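Xylan esterase 1 (Thermoanaerobacterium sp. 'JW/SL YS485', PDB 3FCY) probably removes acetyl groups from xylan and related ester substrates, as a calcium-binding carbohydrate esterase of family CE7 with an alpha/beta hydrolase fold. Local coordinates at residues L213-A218 against I277-L282; Y53-L58 against A283-G288. All blocks are in the same frame, centred on the assembly; numbering follows the deposited sequence.

Contacts 1 and 2 sit with their centres about 8 Å apart, and they share a continuous piece of chain: 277-282 runs straight into 283-288, which leads to strand 289-295 of the central sheet. The order along the sequence is 53-58, 213-218, 277-282, 283-288, so the pair of contact 1 lies between the two segments of contact 2. Contact 1 packs the short helix 279-282 on helix 209-220, which follows the predicted nucleophile S208; contact 2 ties the next turn to helix 50-62, near the N-terminus. They also meet directly, with I286 against L215 and L282 against W54. The result joins helix 50-62, early in the chain, to the hydrolase core.

Contact 1: L213-A218 against I277-L282; sequences LSLACA and IDVKNL
V279 spreads its two methyls over neighbouring residues of helix 209-220: CG2 meets L215 CD1 at 4.0 Å, while CG1 lies farther off, 4.4 Å from A216 CB. The L215 and V279 side chains cross at about a right angle, so they touch through branch ends instead of running alongside each other. With CG1 beside its backbone N and anti to the carbonyl carbon (chi1 -64°), V279 can offer one methyl to each partner. L282, one helical turn further on, brings CD1 to A216 CB at 4.0 Å. Alanine suits this place because its single methyl meets both V279 and L282, and the branched residues supply the bulk.

On the polar side of the short helix 279-282, D278 is the N-cap. Its OD1 accepts from K280 N at 3.0 Å, from above the carboxylate plane, and also from D236 N. Its OD2 forms a salt bridge with K280 NZ (2.9 Å), and the same ammonium reaches N281 OD1 at 3.1 Å and the carbonyl of N44. Aspartate is short enough to cap the turn, and lysine long enough to fold back to it.

The touching residues are all buried, and L215 lies about 11 Å, side chain to side chain, from the predicted nucleophile S208, which probably sits on a nucleophile elbow just before helix 209-220. Across the two segments the attachment is purely apolar, so it rests on dispersion and burial, whereas the buried charges of D278 and K280 probably offset each other, with D236 and N44 adding further bonds.

Contact 2: Y53-L58 against A283-G288; sequences YWNRAL and AKRIKG
R285 NH2 reaches helix 50-62, where D51 OD2 holds it in a salt bridge and W54 CB and N55 OD1 lie close by. This joins an N-terminal helix of the alpha/beta hydrolase fold to the connection that enters core strand 289-295. The backbones are well separated, with W54 CA 11.2 Å from R285 CA, and a long side chain on the R285 side bridges most of this gap. R285 does so by staying extended from CG to NE (chi2 -173°, chi3 171°), which carries its flat, charged end to the helix surface.

There the guanidinium meets three different neighbours. N55 OD1 is 4.0 Å from R285 NH2 and equally far from NH1, too distant for a hydrogen bond, although the carbonyl dipole may still add a weak attraction; the amide and guanidinium planes are 36° apart. W54 CB approaches NH2 obliquely at 4.1 Å. L58 CD1 lies at the guanidinium edge, near its plane, and touches NH1 at 4.3 Å. Arginine suits this boundary: its charge pairs with D51, while its aliphatic chain and planar head tolerate apolar company. N55 is exposed to solvent, which suits a polar amide, whereas L58 is buried and also touches L182 and L220.

W54 starts toward R285 with its CB, but the indole swings back into the interior between helices. NE1 donates there to the carbonyl of Y276, so the ring's one polar group is satisfied despite burial, and the ring meets that of F50. Y53, the preceding residue of the helix, packs on it: Y53 CE2 lies 3.7 Å above one face of the W54 indole, offset toward its rim.

Contact 1: L213-A218 against I277-L282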
# COMPACT_ATOMS: atom_id res chain seq x y z
N LEU A 213 -13.21 -18.33 21.77
CA LEU A 213 -13.24 -18.60 23.20
C LEU A 213 -14.66 -18.90 23.67
O LEU A 213 -14.86 -19.66 24.62
CB LEU A 213 -12.68 -17.40 23.99
CG LEU A 213 -11.19 -17.14 23.82
CD1 LEU A 213 -10.79 -15.91 24.63
CD2 LEU A 213 -10.39 -18.36 24.27
N SER A 214 -15.65 -18.29 23.02
CA SER A 214 -17.05 -18.52 23.38
C SER A 214 -17.40 -19.97 23.09
O SER A 214 -18.08 -20.63 23.88
CB SER A 214 -17.98 -17.60 22.59
OG SER A 214 -17.91 -16.27 23.07
N LEU A 215 -16.95 -20.47 21.94
CA LEU A 215 -17.20 -21.85 21.55
C LEU A 215 -16.48 -22.79 22.50
O LEU A 215 -17.06 -23.77 22.97
CB LEU A 215 -16.72 -22.09 20.11
CG LEU A 215 -17.42 -21.31 19.00
CD1 LEU A 215 -16.67 -21.50 17.69
CD2 LEU A 215 -18.87 -21.76 18.86
N ALA A 216 -15.22 -22.49 22.79
CA ALA A 216 -14.42 -23.32 23.69
C ALA A 216 -15.07 -23.39 25.07
O ALA A 216 -15.18 -24.46 25.67
CB ALA A 216 -13.00 -22.77 23.81
N CYS A 217 -15.48 -22.23 25.57
CA CYS A 217 -16.11 -22.15 26.88
C CYS A 217 -17.39 -22.98 26.97
O CYS A 217 -17.59 -23.74 27.93
CB CYS A 217 -16.44 -20.69 27.20
SG CYS A 217 -17.31 -20.46 28.75
N ALA A 218 -18.27 -22.82 25.99
CA ALA A 218 -19.53 -23.55 25.96
C ALA A 218 -19.30 -25.04 25.73
O ALA A 218 -20.16 -25.87 26.02
CB ALA A 218 -20.45 -22.99 24.88
N ILE A 277 -6.20 -27.31 20.21
CA ILE A 277 -6.81 -26.02 20.48
C ILE A 277 -7.58 -25.47 19.29
O ILE A 277 -7.71 -24.25 19.12
CB ILE A 277 -5.75 -24.99 20.94
CG1 ILE A 277 -4.66 -24.83 19.88
CG2 ILE A 277 -5.13 -25.45 22.26
CD1 ILE A 277 -3.63 -23.76 20.21
N ASP A 278 -8.08 -26.38 18.46
CA ASP A 278 -8.86 -26.03 17.28
C ASP A 278 -10.32 -26.11 17.74
O ASP A 278 -10.84 -27.22 17.94
CB ASP A 278 -8.61 -27.06 16.17
CG ASP A 278 -9.35 -26.74 14.88
OD1 ASP A 278 -10.32 -25.96 14.93
OD2 ASP A 278 -8.97 -27.29 13.82
N VAL A 279 -10.97 -24.97 17.90
CA VAL A 279 -12.36 -24.96 18.37
C VAL A 279 -13.32 -25.79 17.54
O VAL A 279 -14.36 -26.23 18.05
CB VAL A 279 -12.93 -23.52 18.48
CG1 VAL A 279 -12.16 -22.74 19.54
CG2 VAL A 279 -12.88 -22.81 17.13
N LYS A 280 -13.00 -26.03 16.27
CA LYS A 280 -13.89 -26.84 15.44
C LYS A 280 -13.92 -28.26 15.99
O LYS A 280 -14.86 -29.01 15.73
CB LYS A 280 -13.43 -26.85 13.98
CG LYS A 280 -12.55 -28.03 13.61
CD LYS A 280 -12.16 -28.00 12.15
CE LYS A 280 -11.44 -29.27 11.75
NZ LYS A 280 -10.30 -29.57 12.67
N ASN A 281 -12.89 -28.63 16.76
CA ASN A 281 -12.82 -29.98 17.33
C ASN A 281 -13.59 -30.06 18.65
O ASN A 281 -14.12 -31.11 19.01
CB ASN A 281 -11.37 -30.41 17.57
CG ASN A 281 -10.61 -30.67 16.27
OD1 ASN A 281 -11.19 -31.03 15.25
ND2 ASN A 281 -9.29 -30.49 16.32
N LEU A 282 -13.66 -28.94 19.37
CA LEU A 282 -14.38 -28.88 20.64
C LEU A 282 -15.87 -28.66 20.40
O LEU A 282 -16.71 -29.02 21.22
CB LEU A 282 -13.84 -27.73 21.50
CG LEU A 282 -12.49 -27.90 22.19
CD1 LEU A 282 -12.06 -26.58 22.83
CD2 LEU A 282 -12.61 -28.99 23.26

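Contact 2: Y53-L58 against A283-G288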
# COMPACT_ATOMS: atom_id res chain seq x y z
N TYR A 53 -7.14 -35.86 26.36
CA TYR A 53 -6.37 -34.63 26.59
C TYR A 53 -7.20 -33.61 27.36
O TYR A 53 -6.76 -33.07 28.38
CB TYR A 53 -5.95 -34.04 25.24
CG TYR A 53 -5.27 -32.69 25.32
CD1 TYR A 53 -3.90 -32.58 25.54
CD2 TYR A 53 -6.00 -31.51 25.12
CE1 TYR A 53 -3.26 -31.33 25.54
CE2 TYR A 53 -5.37 -30.26 25.12
CZ TYR A 53 -4.00 -30.18 25.33
OH TYR A 53 -3.38 -28.95 25.29
N TRP A 54 -8.41 -33.35 26.86
CA TRP A 54 -9.29 -32.39 27.50
C TRP A 54 -9.92 -32.84 28.81
O TRP A 54 -10.15 -32.01 29.70
CB TRP A 54 -10.37 -31.93 26.51
CG TRP A 54 -9.82 -30.90 25.58
CD1 TRP A 54 -9.54 -31.06 24.25
CD2 TRP A 54 -9.41 -29.58 25.93
NE1 TRP A 54 -8.96 -29.91 23.75
CE2 TRP A 54 -8.87 -28.98 24.76
CE3 TRP A 54 -9.44 -28.84 27.12
CZ2 TRP A 54 -8.37 -27.68 24.75
CZ3 TRP A 54 -8.93 -27.53 27.11
CH2 TRP A 54 -8.40 -26.97 25.93
N ASN A 55 -10.19 -34.13 28.96
CA ASN A 55 -10.75 -34.61 30.22
C ASN A 55 -9.69 -34.41 31.30
O ASN A 55 -10.01 -34.09 32.44
CB ASN A 55 -11.13 -36.09 30.13
CG ASN A 55 -12.34 -36.33 29.27
OD1 ASN A 55 -13.26 -35.50 29.24
ND2 ASN A 55 -12.37 -37.46 28.57
N ARG A 56 -8.44 -34.59 30.91
CA ARG A 56 -7.30 -34.41 31.81
C ARG A 56 -7.19 -32.93 32.19
O ARG A 56 -7.01 -32.60 33.37
CB ARG A 56 -6.03 -34.85 31.09
CG ARG A 56 -4.74 -34.72 31.89
CD ARG A 56 -3.56 -34.86 30.94
NE ARG A 56 -3.75 -35.99 30.03
CZ ARG A 56 -3.31 -36.04 28.78
NH1 ARG A 56 -2.63 -35.02 28.28
NH2 ARG A 56 -3.56 -37.10 28.03
N ALA A 57 -7.31 -32.06 31.20
CA ALA A 57 -7.23 -30.61 31.41
C ALA A 57 -8.31 -30.14 32.37
O ALA A 57 -8.05 -29.36 33.28
CB ALA A 57 -7.35 -29.88 30.08
N LEU A 58 -9.54 -30.61 32.15
CA LEU A 58 -10.66 -30.24 33.00
C LEU A 58 -10.41 -30.70 34.44
O LEU A 58 -10.76 -30.00 35.39
CB LEU A 58 -11.96 -30.84 32.46
CG LEU A 58 -12.51 -30.13 31.22
CD1 LEU A 58 -13.76 -30.83 30.72
CD2 LEU A 58 -12.81 -28.67 31.56
N ALA A 283 -16.18 -28.06 19.25
CA ALA A 283 -17.55 -27.73 18.88
C ALA A 283 -18.61 -28.81 19.12
O ALA A 283 -19.74 -28.48 19.48
CB ALA A 283 -17.59 -27.31 17.41
N LYS A 284 -18.25 -30.07 18.94
CA LYS A 284 -19.21 -31.15 19.13
C LYS A 284 -19.72 -31.30 20.56
O LYS A 284 -20.74 -31.95 20.79
CB LYS A 284 -18.61 -32.49 18.67
CG LYS A 284 -17.53 -33.03 19.58
CD LYS A 284 -16.96 -34.33 19.03
CE LYS A 284 -15.88 -34.88 19.95
NZ LYS A 284 -14.76 -33.91 20.13
N ARG A 285 -19.03 -30.70 21.52
CA ARG A 285 -19.41 -30.80 22.93
C ARG A 285 -20.44 -29.78 23.39
O ARG A 285 -21.08 -29.96 24.42
CB ARG A 285 -18.19 -30.66 23.83
CG ARG A 285 -17.12 -31.70 23.60
CD ARG A 285 -16.04 -31.57 24.65
NE ARG A 285 -15.12 -32.69 24.59
CZ ARG A 285 -14.42 -33.13 25.62
NH1 ARG A 285 -14.54 -32.54 26.81
NH2 ARG A 285 -13.61 -34.17 25.48
N ILE A 286 -20.58 -28.70 22.63
CA ILE A 286 -21.51 -27.64 22.98
C ILE A 286 -22.95 -28.15 23.09
O ILE A 286 -23.41 -28.92 22.25
CB ILE A 286 -21.43 -26.50 21.94
CG1 ILE A 286 -20.00 -25.95 21.91
CG2 ILE A 286 -22.45 -25.41 22.27
CD1 ILE A 286 -19.77 -24.85 20.89
N LYS A 287 -23.65 -27.72 24.14
CA LYS A 287 -25.03 -28.13 24.37
C LYS A 287 -25.97 -26.94 24.23
O LYS A 287 -27.13 -27.10 23.86
CB LYS A 287 -25.18 -28.73 25.77
CG LYS A 287 -24.11 -29.76 26.14
CD LYS A 287 -24.18 -30.99 25.26
CE LYS A 287 -25.41 -31.83 25.57
NZ LYS A 287 -25.46 -33.09 24.76
N GLY A 288 -25.48 -25.75 24.54
CA GLY A 288 -26.31 -24.57 24.46
C GLY A 288 -26.67 -24.21 23.03
O GLY A 288 -26.11 -24.77 22.09